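Local coordinates for protein fimbrial structural subunit (Actinomyces naeslundii, PDB 3QDH) that builds the shaft of Actinomyces type 2 fimbriae and, as an adhesin, mediates interactions with streptococci and host cells during oral biofilm development, at residues A[10-15]-A[235-240]; A[43-48]-A[82-87]; A[59-64]-A[104-109]; A[182-187]-A[209-214]; A[227-232]-A[241-246]. All blocks are in the same frame, centred on the assembly; numbering follows the deposited sequence.

Contact 1 (A[10-15]-A[235-240]); sequences IQEQKL and ANRDNQ
Arg237 reaches across from the 235-240 loop to the backbone of Ile10, joining the two modules of this C-terminal fragment: residues 10-15 belong to the CnaA-type (DEv-IgG) domain, residues 235-240 to the CnaB-type (SpaA-like) domain. The arginine chain bends at its third torsion (chi3 88°), which turns the guanidinium toward Ile10. There Arg237 NH2 donates to Ile10 O at 2.9 Å; the acceptor lies close to the guanidinium plane, but the donor stands well above the plane of the carbonyl, and the N-H...O angle is only 138°. NH1 is held separately in a salt bridge with Asp230. Glu12 passes its CG over one face of the same guanidinium and packs on the arginine stem, Glu12 CG to Arg237 CG 4.1 Å. Glu12 OE2 comes within 3.3 Å of Arg237 O, but both are acceptors and no bond forms. Asp238, its CG anti to the backbone N (chi1 178°), meets the Lys14 chain at about a right angle, OD2 lying 3.5 Å from Lys14 CB. This carboxylate is anchored by Tyr18 OH at OD2 and by Arg246 at OD1. One water completes the bridge, accepting from Lys14 N at 2.8 Å and donating to Asp238 OD2 at 2.8 Å.

Contact 2 (A[43-48]-A[82-87]); sequences YFQLRD and TVTVTF
Phe44 and Phe87 meet at one end of an antiparallel strand pair, 43-48 against 82-87, in the CnaA-type domain. Their side chains run side by side in the same direction, CD2 to CD2 3.9 Å, with ring planes nearly perpendicular at 86°. The edge of the Phe87 ring also meets Phe44 O, which accepts an almost straight bond from Phe87 N (3.1 Å). Leu46 with Val85 and Asp48 with Val83 form hydrogen-bonded pairs, each joined by two backbone bonds. Arg47 stands opposite Thr84 in a non-hydrogen-bonded pair. Its CA makes a C-H...O contact with Val83 O, and CB leaves on the face shared with Gln45, Thr84 and Thr86. Arg47 CG, anti to the backbone N (chi1 -174°), touches Thr82 CG2 at 3.7 Å, and Arg47 CD remains near that methyl at 4.1 Å. A bend at chi3 of Arg47 (-73°) brings Arg47 NE to 3.9 Å from Thr84 CG2, an oblique approach. At the tip NH1 and NH2 donate to the carbonyls of Ala143 and Pro142 in a proline-rich loop. The opposite face turns inward: Phe44 and Phe87 pack on Leu92 and Ile95 of helix 89-96 and on Val103 of strand 102-111, while Val83 and Asp48 rest on Phe107.

Contact 3 (A[59-64]-A[104-109]); sequences ATEVSL and SAVFQG
A beta bulge interrupts the antiparallel pairing of strands 57-64 and 102-111 in the CnaA-type domain. Thr60 pairs with Val106 through two backbone bonds and Ser63 with Ser104 through two more, but the register slips by one residue between them, at Glu61 and Val62. Glu61 takes positive backbone angles (phi 53°), and its carbonyl O is gripped twice: by Ser63 OG at 2.9 Å, from well above the carbonyl plane, and by a water at 2.7 Å that also bonds to Ser104 OG. The Glu61 chain lies alongside Val106, Glu61 CB to Val106 CG2 4.0 Å. Thr60 and Gln108 cross at about a right angle; Thr60 OG1, set between its backbone N and carbonyl carbon (chi1 63°), donates to Gln108 OE1 at 2.9 Å. On the other face Ala59 CB sits over the Phe107 ring as a CH-pi contact, 4.2 Å from the centroid. That face packs against Val83, Val85 and Phe87 of strand 82-87 and Val76 of strand 74-79, while strand 23-31 pairs with the far edge of 102-111.

Contact 4 (A[182-187]-A[209-214]); sequences QFQLYK and GETTLT
Strand 182-187 and the short strand 213-214 run antiparallel, with Phe183 and Leu213 as a hydrogen-bonded pair (Phe183 N to Leu213 O and Leu213 N to Phe183 O, each 2.8 Å) and Gln182 and Thr214 as a non-hydrogen-bonded pair beside them. Ahead of Leu213 the backbone leaves the strand, and the side chain of Gln184 takes over the contact there. With CG anti to its carbonyl carbon (chi1 -67°) and extended beyond, Gln184 carries its amide toward the turn, where Gln184 NE2 makes two weak bonds: to Thr211 O at 3.3 Å and to Thr212 OG1 at 3.4 Å. Both are bent, at 127° and 140°, a loose double hold on the loop. Gln182 lies alongside Thr214, pointing the same way; Gln182 NE2 donates weakly to Thr214 OG1 at 3.4 Å, while Thr212 CG2 lies over the same face of the amide, nearer its oxygen end, 3.7 Å from Gln182 OE1. Thus Thr212 serves both glutamines, its hydroxyl turned to Gln184 and its methyl to Gln182. On the opposite face the contact is apolar. Leu185 and Leu213 slant across each other, their CD1 methyls 3.8 Å apart, and both pack on Val223 of strand 220-230, while Phe183 and Leu213 share Ile221. One polar face and one face turned into the hydrophobic interior are what a sandwich strand presents, here in the CnaB-type, SpaA-like prealbumin fold.

Contact 5 (A[227-232]-A[241-246]); sequences FISDSI and KDATAR
Ile228 and Arg246 form the dense end of this contact. The CG2 branch of Ile228 presses on the backbone of the facing segment, 3.5 Å from Ala245 N. Arg246, extended from CG to NE with CG anti to the backbone N (chi1 -168°), runs past two carbonyls, CD lying 3.3 Å from Ile228 O and 3.4 Å from Phe227 O. Arg246 NH1 then comes to the edge of the Phe227 ring, 3.9 Å from CE2, and is held by Tyr192 OH. Two residues, Ile228 and Ser229, stand opposite the single Arg157 of strand 154-165, a classic beta bulge in this CnaB-type domain; just beyond, Asp230 OD1, salt-bridged to Arg237 NH1, also accepts from Ile232 N in an Asx turn. The bulge presents Ser229 to the 241-244 loop, and Ser229 OG donates to Ala243 O at 2.6 Å. Beyond Ser229 the hold passes to a water, which donates to Ser229 OG and Lys241 O, and to the long Lys241 chain. At the partly exposed Ser231 end this chain bends at chi4 (-61°), Lys241 NZ donating to Ser231 O at 3.0 Å.

Contact 2 is buried, contacts 3, 4 and 5 are partly buried, and contact 1 lies at the surface, where the two domains join. Contacts 2 and 3 share the hydrophobic core of the CnaA-type domain, Val62 packing on Val85. Contacts 4 and 5 belong to the CnaB-type domain, about 22 Å apart between centres, yet Lys187 touches Arg246. Asp238 with Arg246, and Asn239 bonding to Asp230 N, tie contact 1 to contact 5. Contacts 2, 3 and 4 rest on paired strands with apolar inner faces. Contact 1 relies on a side chain-to-carbonyl bond and waters; contact 5 mixes such bonds with packing of Ile228 and the Arg246 chain.

Contact 1 (A[10-15]-A[235-240])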
# COMPACT_ATOMS: atom_id res chain seq x y z
N ILE A 10 -7.37 2.69 -2.13
CA ILE A 10 -6.13 1.89 -2.13
C ILE A 10 -6.01 1.13 -3.45
O ILE A 10 -6.98 0.53 -3.91
CB ILE A 10 -6.08 0.83 -0.98
CG1 ILE A 10 -6.44 1.43 0.38
CG2 ILE A 10 -4.69 0.18 -0.90
CD1 ILE A 10 -6.70 0.37 1.48
N GLN A 11 -4.83 1.17 -4.06
CA GLN A 11 -4.54 0.35 -5.23
C GLN A 11 -4.59 -1.14 -4.88
O GLN A 11 -4.08 -1.54 -3.84
CB GLN A 11 -3.13 0.67 -5.74
CG GLN A 11 -3.08 1.54 -6.98
CD GLN A 11 -1.92 1.16 -7.88
OE1 GLN A 11 -0.80 0.96 -7.42
NE2 GLN A 11 -2.19 1.03 -9.18
N GLU A 12 -5.22 -1.93 -5.75
CA GLU A 12 -5.10 -3.40 -5.71
C GLU A 12 -3.68 -3.78 -5.29
O GLU A 12 -2.73 -3.53 -6.03
CB GLU A 12 -5.31 -3.98 -7.11
CG GLU A 12 -6.69 -4.43 -7.48
CD GLU A 12 -6.66 -5.37 -8.68
OE1 GLU A 12 -6.82 -4.90 -9.83
OE2 GLU A 12 -6.43 -6.58 -8.46
N GLN A 13 -3.53 -4.41 -4.12
CA GLN A 13 -2.19 -4.77 -3.64
C GLN A 13 -1.40 -5.69 -4.59
O GLN A 13 -0.17 -5.61 -4.64
CB GLN A 13 -2.25 -5.38 -2.23
CG GLN A 13 -0.90 -5.39 -1.50
CD GLN A 13 -0.29 -3.99 -1.37
OE1 GLN A 13 -0.99 -3.00 -1.16
NE2 GLN A 13 1.03 -3.91 -1.50
N LYS A 14 -2.12 -6.53 -5.33
CA LYS A 14 -1.54 -7.41 -6.36
C LYS A 14 -0.59 -6.65 -7.29
O LYS A 14 0.50 -7.12 -7.61
CB LYS A 14 -2.65 -8.07 -7.17
CG LYS A 14 -2.17 -9.11 -8.17
CD LYS A 14 -3.30 -9.99 -8.68
CE LYS A 14 -2.88 -10.79 -9.92
NZ LYS A 14 -1.63 -11.57 -9.71
N LEU A 15 -1.02 -5.46 -7.71
CA LEU A 15 -0.24 -4.62 -8.62
C LEU A 15 1.08 -4.14 -8.03
O LEU A 15 1.97 -3.70 -8.76
CB LEU A 15 -1.08 -3.41 -9.05
CG LEU A 15 -2.46 -3.67 -9.65
CD1 LEU A 15 -3.12 -2.34 -9.98
CD2 LEU A 15 -2.40 -4.59 -10.87
N ALA A 235 -15.51 -4.92 -8.05
CA ALA A 235 -15.36 -6.13 -8.84
C ALA A 235 -13.91 -6.43 -9.19
O ALA A 235 -13.14 -5.53 -9.49
CB ALA A 235 -16.19 -6.01 -10.13
N ASN A 236 -13.56 -7.72 -9.14
CA ASN A 236 -12.27 -8.23 -9.65
C ASN A 236 -11.02 -7.56 -9.05
O ASN A 236 -10.07 -7.24 -9.77
CB ASN A 236 -12.25 -8.15 -11.19
CG ASN A 236 -11.23 -9.08 -11.81
OD1 ASN A 236 -11.18 -10.27 -11.49
ND2 ASN A 236 -10.41 -8.55 -12.71
N ARG A 237 -11.03 -7.33 -7.74
CA ARG A 237 -9.92 -6.64 -7.07
C ARG A 237 -8.93 -7.55 -6.34
O ARG A 237 -8.03 -7.06 -5.67
CB ARG A 237 -10.44 -5.57 -6.10
CG ARG A 237 -10.73 -4.22 -6.76
CD ARG A 237 -11.11 -3.14 -5.73
NE ARG A 237 -9.96 -2.42 -5.18
CZ ARG A 237 -9.33 -2.73 -4.05
NH1 ARG A 237 -9.70 -3.78 -3.32
NH2 ARG A 237 -8.31 -1.98 -3.64
N ASP A 238 -9.09 -8.87 -6.48
CA ASP A 238 -8.22 -9.82 -5.76
C ASP A 238 -8.36 -9.57 -4.25
O ASP A 238 -7.37 -9.58 -3.51
CB ASP A 238 -6.76 -9.66 -6.24
CG ASP A 238 -5.79 -10.58 -5.51
OD1 ASP A 238 -6.12 -11.77 -5.30
OD2 ASP A 238 -4.68 -10.11 -5.16
N ASN A 239 -9.59 -9.33 -3.81
CA ASN A 239 -9.85 -8.87 -2.45
C ASN A 239 -11.14 -9.45 -1.90
O ASN A 239 -12.01 -9.88 -2.66
CB ASN A 239 -9.93 -7.33 -2.42
CG ASN A 239 -10.03 -6.77 -1.00
OD1 ASN A 239 -9.29 -7.18 -0.11
ND2 ASN A 239 -10.93 -5.81 -0.81
N GLN A 240 -11.24 -9.48 -0.58
CA GLN A 240 -12.50 -9.73 0.12
C GLN A 240 -12.56 -8.74 1.28
O GLN A 240 -11.86 -8.90 2.28
CB GLN A 240 -12.60 -11.19 0.59
CG GLN A 240 -14.03 -11.70 0.64
CD GLN A 240 -14.12 -13.20 0.86
OE1 GLN A 240 -14.18 -13.98 -0.10
NE2 GLN A 240 -14.13 -13.62 2.12
O HOH W 1 -6.52 -5.66 -3.09
O HOH W 2 -4.56 -7.45 -4.28

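Contact 2 (A[43-48]-A[82-87])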
# COMPACT_ATOMS: atom_id res chain seq x y z
N TYR A 43 -3.79 29.03 -1.51
CA TYR A 43 -3.02 27.81 -1.59
C TYR A 43 -3.95 26.62 -1.78
O TYR A 43 -5.15 26.74 -1.59
CB TYR A 43 -2.12 27.61 -0.33
CG TYR A 43 -2.89 27.74 0.97
CD1 TYR A 43 -3.58 26.64 1.51
CD2 TYR A 43 -2.92 28.95 1.66
CE1 TYR A 43 -4.33 26.79 2.70
CE2 TYR A 43 -3.64 29.11 2.85
CZ TYR A 43 -4.34 28.03 3.36
OH TYR A 43 -5.04 28.19 4.53
N PHE A 44 -3.38 25.49 -2.17
CA PHE A 44 -4.11 24.23 -2.33
C PHE A 44 -3.11 23.09 -2.16
O PHE A 44 -2.18 22.94 -2.95
CB PHE A 44 -4.81 24.18 -3.71
CG PHE A 44 -5.76 23.00 -3.88
CD1 PHE A 44 -7.12 23.21 -4.10
CD2 PHE A 44 -5.28 21.70 -3.82
CE1 PHE A 44 -8.00 22.12 -4.25
CE2 PHE A 44 -6.15 20.60 -3.97
CZ PHE A 44 -7.50 20.81 -4.19
N GLN A 45 -3.29 22.28 -1.12
CA GLN A 45 -2.33 21.23 -0.78
C GLN A 45 -3.05 19.93 -0.43
O GLN A 45 -4.01 19.95 0.34
CB GLN A 45 -1.47 21.68 0.41
CG GLN A 45 -0.39 20.68 0.88
CD GLN A 45 0.34 21.19 2.12
OE1 GLN A 45 1.42 21.80 2.04
NE2 GLN A 45 -0.26 20.97 3.28
N LEU A 46 -2.57 18.81 -0.97
CA LEU A 46 -2.98 17.50 -0.50
C LEU A 46 -1.94 17.02 0.52
O LEU A 46 -0.73 17.08 0.26
CB LEU A 46 -3.11 16.51 -1.66
CG LEU A 46 -4.15 16.81 -2.77
CD1 LEU A 46 -3.98 15.82 -3.93
CD2 LEU A 46 -5.59 16.80 -2.24
N ARG A 47 -2.41 16.57 1.68
CA ARG A 47 -1.54 16.22 2.79
C ARG A 47 -1.91 14.83 3.29
O ARG A 47 -3.08 14.47 3.31
CB ARG A 47 -1.71 17.22 3.93
CG ARG A 47 -0.72 17.03 5.10
CD ARG A 47 -0.93 18.11 6.14
NE ARG A 47 -0.44 19.42 5.69
CZ ARG A 47 -0.43 20.52 6.45
NH1 ARG A 47 -0.90 20.46 7.70
NH2 ARG A 47 0.05 21.66 5.97
N ASP A 48 -0.90 14.08 3.70
CA ASP A 48 -1.09 12.71 4.16
C ASP A 48 0.06 12.35 5.10
O ASP A 48 1.22 12.33 4.69
CB ASP A 48 -1.15 11.74 2.97
CG ASP A 48 -1.77 10.38 3.32
OD1 ASP A 48 -1.48 9.85 4.41
OD2 ASP A 48 -2.51 9.82 2.49
N THR A 82 4.93 12.86 7.05
CA THR A 82 3.92 13.70 6.40
C THR A 82 4.33 14.09 4.97
O THR A 82 5.34 14.78 4.77
CB THR A 82 3.58 14.94 7.26
OG1 THR A 82 3.25 14.53 8.59
CG2 THR A 82 2.41 15.72 6.67
N VAL A 83 3.56 13.63 4.00
CA VAL A 83 3.79 13.96 2.59
C VAL A 83 2.84 15.09 2.18
O VAL A 83 1.67 15.07 2.54
CB VAL A 83 3.60 12.73 1.68
CG1 VAL A 83 3.95 13.05 0.23
CG2 VAL A 83 4.47 11.57 2.20
N THR A 84 3.36 16.07 1.44
CA THR A 84 2.52 17.15 0.92
C THR A 84 2.71 17.30 -0.59
O THR A 84 3.82 17.11 -1.11
CB THR A 84 2.78 18.52 1.61
OG1 THR A 84 4.16 18.88 1.49
CG2 THR A 84 2.38 18.50 3.10
N VAL A 85 1.61 17.61 -1.27
CA VAL A 85 1.61 17.97 -2.68
C VAL A 85 1.04 19.37 -2.70
O VAL A 85 -0.15 19.59 -2.44
CB VAL A 85 0.71 17.03 -3.53
CG1 VAL A 85 0.69 17.50 -5.02
CG2 VAL A 85 1.17 15.59 -3.39
N THR A 86 1.91 20.34 -2.97
CA THR A 86 1.55 21.73 -2.81
C THR A 86 1.60 22.37 -4.18
O THR A 86 2.63 22.32 -4.86
CB THR A 86 2.54 22.44 -1.84
OG1 THR A 86 2.57 21.74 -0.59
CG2 THR A 86 2.12 23.87 -1.59
N PHE A 87 0.47 22.92 -4.60
CA PHE A 87 0.39 23.46 -5.95
C PHE A 87 1.03 24.85 -6.02
O PHE A 87 0.88 25.64 -5.10
CB PHE A 87 -1.05 23.43 -6.45
CG PHE A 87 -1.49 22.04 -6.84
CD1 PHE A 87 -1.32 21.60 -8.16
CD2 PHE A 87 -2.02 21.16 -5.90
CE1 PHE A 87 -1.69 20.30 -8.53
CE2 PHE A 87 -2.39 19.86 -6.25
CZ PHE A 87 -2.23 19.43 -7.59
O HOH W 3 -0.46 25.86 -2.74

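Contact 3 (A[59-64]-A[104-109])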
# COMPACT_ATOMS: atom_id res chain seq x y z
N ALA A 59 4.74 10.90 -2.66
CA ALA A 59 3.58 10.92 -3.52
C ALA A 59 4.02 10.96 -4.98
O ALA A 59 5.03 11.57 -5.31
CB ALA A 59 2.69 12.13 -3.19
N THR A 60 3.26 10.27 -5.83
CA THR A 60 3.49 10.25 -7.28
C THR A 60 2.18 10.47 -8.03
O THR A 60 1.12 10.59 -7.42
CB THR A 60 4.07 8.89 -7.76
OG1 THR A 60 3.11 7.85 -7.50
CG2 THR A 60 5.38 8.56 -7.05
N GLU A 61 2.26 10.52 -9.37
CA GLU A 61 1.08 10.63 -10.24
C GLU A 61 0.15 11.80 -9.88
O GLU A 61 -1.07 11.65 -9.84
CB GLU A 61 0.27 9.32 -10.26
CG GLU A 61 1.03 8.07 -10.66
CD GLU A 61 0.11 6.88 -10.95
OE1 GLU A 61 -1.09 7.09 -11.23
OE2 GLU A 61 0.58 5.74 -10.90
N VAL A 62 0.74 12.97 -9.63
CA VAL A 62 -0.05 14.16 -9.33
C VAL A 62 -0.80 14.52 -10.59
O VAL A 62 -0.20 14.55 -11.67
CB VAL A 62 0.83 15.33 -8.88
CG1 VAL A 62 -0.03 16.55 -8.52
CG2 VAL A 62 1.69 14.91 -7.68
N SER A 63 -2.11 14.75 -10.47
CA SER A 63 -2.96 14.95 -11.64
C SER A 63 -4.07 15.97 -11.43
O SER A 63 -4.56 16.16 -10.33
CB SER A 63 -3.58 13.62 -12.07
OG SER A 63 -2.58 12.61 -12.17
N LEU A 64 -4.45 16.62 -12.53
CA LEU A 64 -5.66 17.40 -12.57
C LEU A 64 -6.48 16.84 -13.73
O LEU A 64 -6.05 16.92 -14.89
CB LEU A 64 -5.37 18.89 -12.79
CG LEU A 64 -6.60 19.79 -13.01
CD1 LEU A 64 -7.59 19.74 -11.84
CD2 LEU A 64 -6.16 21.23 -13.32
N SER A 104 -5.74 15.15 -7.81
CA SER A 104 -5.35 13.88 -7.19
C SER A 104 -3.85 13.64 -7.10
O SER A 104 -3.05 14.29 -7.78
CB SER A 104 -6.05 12.71 -7.90
OG SER A 104 -5.63 12.61 -9.25
N ALA A 105 -3.48 12.70 -6.24
CA ALA A 105 -2.13 12.16 -6.19
C ALA A 105 -2.19 10.77 -5.58
O ALA A 105 -3.20 10.39 -4.98
CB ALA A 105 -1.22 13.07 -5.37
N VAL A 106 -1.12 10.01 -5.75
CA VAL A 106 -1.04 8.68 -5.15
C VAL A 106 0.02 8.74 -4.06
O VAL A 106 1.21 8.87 -4.35
CB VAL A 106 -0.68 7.61 -6.21
CG1 VAL A 106 -0.50 6.23 -5.56
CG2 VAL A 106 -1.75 7.54 -7.31
N PHE A 107 -0.40 8.66 -2.80
CA PHE A 107 0.53 8.61 -1.69
C PHE A 107 0.99 7.18 -1.50
O PHE A 107 0.23 6.25 -1.78
CB PHE A 107 -0.10 9.18 -0.42
CG PHE A 107 -0.41 10.65 -0.51
CD1 PHE A 107 0.49 11.58 -0.01
CD2 PHE A 107 -1.57 11.09 -1.14
CE1 PHE A 107 0.22 12.95 -0.12
CE2 PHE A 107 -1.86 12.45 -1.24
CZ PHE A 107 -0.96 13.38 -0.73
N GLN A 108 2.22 7.00 -1.04
CA GLN A 108 2.79 5.66 -0.99
C GLN A 108 3.92 5.51 0.01
O GLN A 108 4.56 6.48 0.40
CB GLN A 108 3.28 5.24 -2.38
CG GLN A 108 4.28 6.20 -2.99
CD GLN A 108 4.49 5.95 -4.46
OE1 GLN A 108 3.56 6.08 -5.27
NE2 GLN A 108 5.71 5.60 -4.82
N GLY A 109 4.17 4.27 0.41
CA GLY A 109 5.26 3.95 1.31
C GLY A 109 5.56 2.47 1.22
O GLY A 109 4.74 1.69 0.73
O HOH W 4 -3.54 10.72 -9.47

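Contact 4 (A[182-187]-A[209-214])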
# COMPACT_ATOMS: atom_id res chain seq x y z
N GLN A 182 15.15 -24.44 1.50
CA GLN A 182 14.69 -23.33 0.67
C GLN A 182 13.21 -23.45 0.27
O GLN A 182 12.74 -24.52 -0.09
CB GLN A 182 15.60 -23.13 -0.54
CG GLN A 182 16.95 -22.51 -0.18
CD GLN A 182 17.80 -22.13 -1.38
OE1 GLN A 182 17.50 -22.49 -2.52
NE2 GLN A 182 18.88 -21.40 -1.13
N PHE A 183 12.51 -22.32 0.36
CA PHE A 183 11.08 -22.23 0.10
C PHE A 183 10.75 -21.04 -0.80
O PHE A 183 11.54 -20.10 -0.92
CB PHE A 183 10.29 -22.08 1.41
CG PHE A 183 10.31 -23.29 2.31
CD1 PHE A 183 9.32 -24.26 2.22
CD2 PHE A 183 11.31 -23.45 3.28
CE1 PHE A 183 9.32 -25.38 3.06
CE2 PHE A 183 11.32 -24.56 4.12
CZ PHE A 183 10.33 -25.53 4.01
N GLN A 184 9.58 -21.11 -1.44
CA GLN A 184 9.04 -20.01 -2.23
C GLN A 184 7.54 -19.87 -1.93
O GLN A 184 6.85 -20.87 -1.73
CB GLN A 184 9.26 -20.24 -3.73
CG GLN A 184 10.73 -20.21 -4.16
CD GLN A 184 10.92 -20.00 -5.66
OE1 GLN A 184 10.27 -20.66 -6.48
NE2 GLN A 184 11.81 -19.09 -6.02
N LEU A 185 7.05 -18.63 -1.88
CA LEU A 185 5.65 -18.36 -1.57
C LEU A 185 4.84 -17.98 -2.80
O LEU A 185 5.30 -17.18 -3.63
CB LEU A 185 5.52 -17.27 -0.50
CG LEU A 185 5.64 -17.71 0.96
CD1 LEU A 185 6.08 -16.55 1.84
CD2 LEU A 185 4.33 -18.32 1.47
N TYR A 186 3.64 -18.53 -2.91
CA TYR A 186 2.75 -18.27 -4.03
C TYR A 186 1.37 -17.79 -3.58
O TYR A 186 0.91 -18.12 -2.49
CB TYR A 186 2.58 -19.53 -4.89
CG TYR A 186 3.80 -19.94 -5.70
CD1 TYR A 186 4.77 -20.79 -5.16
CD2 TYR A 186 3.97 -19.49 -7.02
CE1 TYR A 186 5.88 -21.17 -5.91
CE2 TYR A 186 5.08 -19.87 -7.77
CZ TYR A 186 6.03 -20.71 -7.21
OH TYR A 186 7.14 -21.09 -7.95
N LYS A 187 0.73 -17.00 -4.44
CA LYS A 187 -0.68 -16.67 -4.29
C LYS A 187 -1.52 -17.94 -4.46
O LYS A 187 -1.25 -18.74 -5.36
CB LYS A 187 -1.08 -15.63 -5.35
CG LYS A 187 -2.56 -15.28 -5.37
CD LYS A 187 -2.95 -14.58 -6.66
CE LYS A 187 -4.46 -14.40 -6.74
NZ LYS A 187 -5.19 -15.69 -6.84
N GLY A 209 12.41 -8.14 -1.38
CA GLY A 209 13.15 -8.20 -2.64
C GLY A 209 13.67 -9.58 -3.02
O GLY A 209 14.16 -9.78 -4.13
N GLU A 210 13.57 -10.53 -2.10
CA GLU A 210 14.05 -11.89 -2.33
C GLU A 210 12.89 -12.86 -2.50
O GLU A 210 11.96 -12.89 -1.68
CB GLU A 210 14.96 -12.33 -1.17
CG GLU A 210 16.11 -11.36 -0.84
CD GLU A 210 17.15 -11.22 -1.96
OE1 GLU A 210 17.42 -12.22 -2.66
OE2 GLU A 210 17.70 -10.11 -2.12
N THR A 211 12.93 -13.64 -3.59
CA THR A 211 11.86 -14.60 -3.92
C THR A 211 12.17 -16.02 -3.45
O THR A 211 11.34 -16.92 -3.60
CB THR A 211 11.55 -14.62 -5.43
OG1 THR A 211 12.73 -14.97 -6.17
CG2 THR A 211 11.03 -13.26 -5.91
N THR A 212 13.37 -16.23 -2.91
CA THR A 212 13.74 -17.51 -2.32
C THR A 212 14.03 -17.31 -0.85
O THR A 212 14.79 -16.42 -0.47
CB THR A 212 14.97 -18.14 -3.02
OG1 THR A 212 14.70 -18.27 -4.42
CG2 THR A 212 15.27 -19.52 -2.45
N LEU A 213 13.39 -18.13 -0.02
CA LEU A 213 13.54 -18.03 1.43
C LEU A 213 14.37 -19.20 1.94
O LEU A 213 14.14 -20.35 1.56
CB LEU A 213 12.16 -18.01 2.10
CG LEU A 213 11.16 -16.97 1.58
CD1 LEU A 213 9.77 -17.22 2.14
CD2 LEU A 213 11.63 -15.55 1.88
N THR A 214 15.32 -18.89 2.81
CA THR A 214 16.25 -19.88 3.36
C THR A 214 16.18 -19.90 4.88
O THR A 214 16.31 -18.85 5.52
CB THR A 214 17.70 -19.60 2.90
OG1 THR A 214 17.73 -19.49 1.47
CG2 THR A 214 18.65 -20.73 3.34

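Contact 5 (A[227-232]-A[241-246])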
# COMPACT_ATOMS: atom_id res chain seq x y z
N PHE A 227 0.10 -9.68 2.60
CA PHE A 227 -1.20 -9.01 2.43
C PHE A 227 -2.38 -9.95 2.72
O PHE A 227 -2.36 -11.11 2.34
CB PHE A 227 -1.30 -8.43 1.01
CG PHE A 227 -2.64 -7.86 0.67
CD1 PHE A 227 -3.06 -6.64 1.22
CD2 PHE A 227 -3.49 -8.53 -0.22
CE1 PHE A 227 -4.29 -6.11 0.89
CE2 PHE A 227 -4.73 -8.00 -0.55
CZ PHE A 227 -5.13 -6.79 0.01
N ILE A 228 -3.39 -9.44 3.41
CA ILE A 228 -4.58 -10.23 3.72
C ILE A 228 -5.80 -9.75 2.94
O ILE A 228 -6.42 -10.53 2.21
CB ILE A 228 -4.86 -10.27 5.24
CG1 ILE A 228 -3.79 -11.12 5.93
CG2 ILE A 228 -6.25 -10.85 5.54
CD1 ILE A 228 -3.85 -11.06 7.43
N SER A 229 -6.12 -8.46 3.10
CA SER A 229 -7.32 -7.86 2.50
C SER A 229 -7.28 -6.34 2.71
O SER A 229 -6.51 -5.84 3.53
CB SER A 229 -8.58 -8.40 3.16
OG SER A 229 -8.72 -7.87 4.47
N ASP A 230 -8.12 -5.62 1.97
CA ASP A 230 -8.28 -4.19 2.22
C ASP A 230 -9.75 -3.77 2.30
O ASP A 230 -10.65 -4.56 2.03
CB ASP A 230 -7.46 -3.34 1.22
CG ASP A 230 -7.94 -3.49 -0.22
OD1 ASP A 230 -9.15 -3.35 -0.47
OD2 ASP A 230 -7.09 -3.72 -1.11
N SER A 231 -9.97 -2.51 2.68
CA SER A 231 -11.31 -2.01 2.99
C SER A 231 -12.08 -1.53 1.75
O SER A 231 -13.21 -1.06 1.87
CB SER A 231 -11.22 -0.89 4.04
OG SER A 231 -10.46 0.21 3.56
N ILE A 232 -11.47 -1.66 0.57
CA ILE A 232 -12.11 -1.18 -0.67
C ILE A 232 -12.97 -2.25 -1.31
O ILE A 232 -12.53 -3.38 -1.48
CB ILE A 232 -11.06 -0.70 -1.71
CG1 ILE A 232 -9.99 0.20 -1.06
CG2 ILE A 232 -11.75 -0.01 -2.90
CD1 ILE A 232 -10.54 1.49 -0.44
N LYS A 241 -13.39 -7.72 1.11
CA LYS A 241 -13.42 -6.52 1.97
C LYS A 241 -13.35 -6.78 3.48
O LYS A 241 -12.58 -6.12 4.19
CB LYS A 241 -14.67 -5.69 1.63
CG LYS A 241 -14.69 -4.27 2.19
CD LYS A 241 -16.12 -3.73 2.19
CE LYS A 241 -16.19 -2.22 2.32
NZ LYS A 241 -15.57 -1.71 3.58
N ASP A 242 -14.15 -7.71 3.97
CA ASP A 242 -14.27 -7.93 5.42
C ASP A 242 -13.48 -9.15 5.92
O ASP A 242 -13.80 -9.72 6.97
CB ASP A 242 -15.75 -8.04 5.83
CG ASP A 242 -16.50 -6.72 5.68
OD1 ASP A 242 -16.04 -5.68 6.21
OD2 ASP A 242 -17.57 -6.72 5.03
N ALA A 243 -12.44 -9.54 5.18
CA ALA A 243 -11.66 -10.73 5.53
C ALA A 243 -10.49 -10.44 6.47
O ALA A 243 -9.79 -9.43 6.32
CB ALA A 243 -11.21 -11.46 4.29
N THR A 244 -10.30 -11.32 7.44
CA THR A 244 -9.26 -11.18 8.46
C THR A 244 -8.20 -12.27 8.32
O THR A 244 -7.31 -12.39 9.16
CB THR A 244 -9.85 -11.26 9.88
OG1 THR A 244 -10.70 -12.41 9.99
CG2 THR A 244 -10.64 -10.01 10.22
N ALA A 245 -8.31 -13.07 7.26
CA ALA A 245 -7.36 -14.14 6.95
C ALA A 245 -7.31 -14.38 5.44
O ALA A 245 -8.32 -14.20 4.76
CB ALA A 245 -7.75 -15.43 7.69
N ARG A 246 -6.14 -14.77 4.93
CA ARG A 246 -5.97 -15.05 3.51
C ARG A 246 -5.05 -16.26 3.30
O ARG A 246 -4.08 -16.45 4.05
CB ARG A 246 -5.41 -13.83 2.76
CG ARG A 246 -5.47 -13.94 1.24
CD ARG A 246 -4.71 -12.82 0.54
NE ARG A 246 -4.44 -13.15 -0.86
CZ ARG A 246 -4.99 -12.54 -1.91
NH1 ARG A 246 -5.85 -11.55 -1.75
NH2 ARG A 246 -4.66 -12.93 -3.14
O HOH W 5 -9.92 -5.35 5.22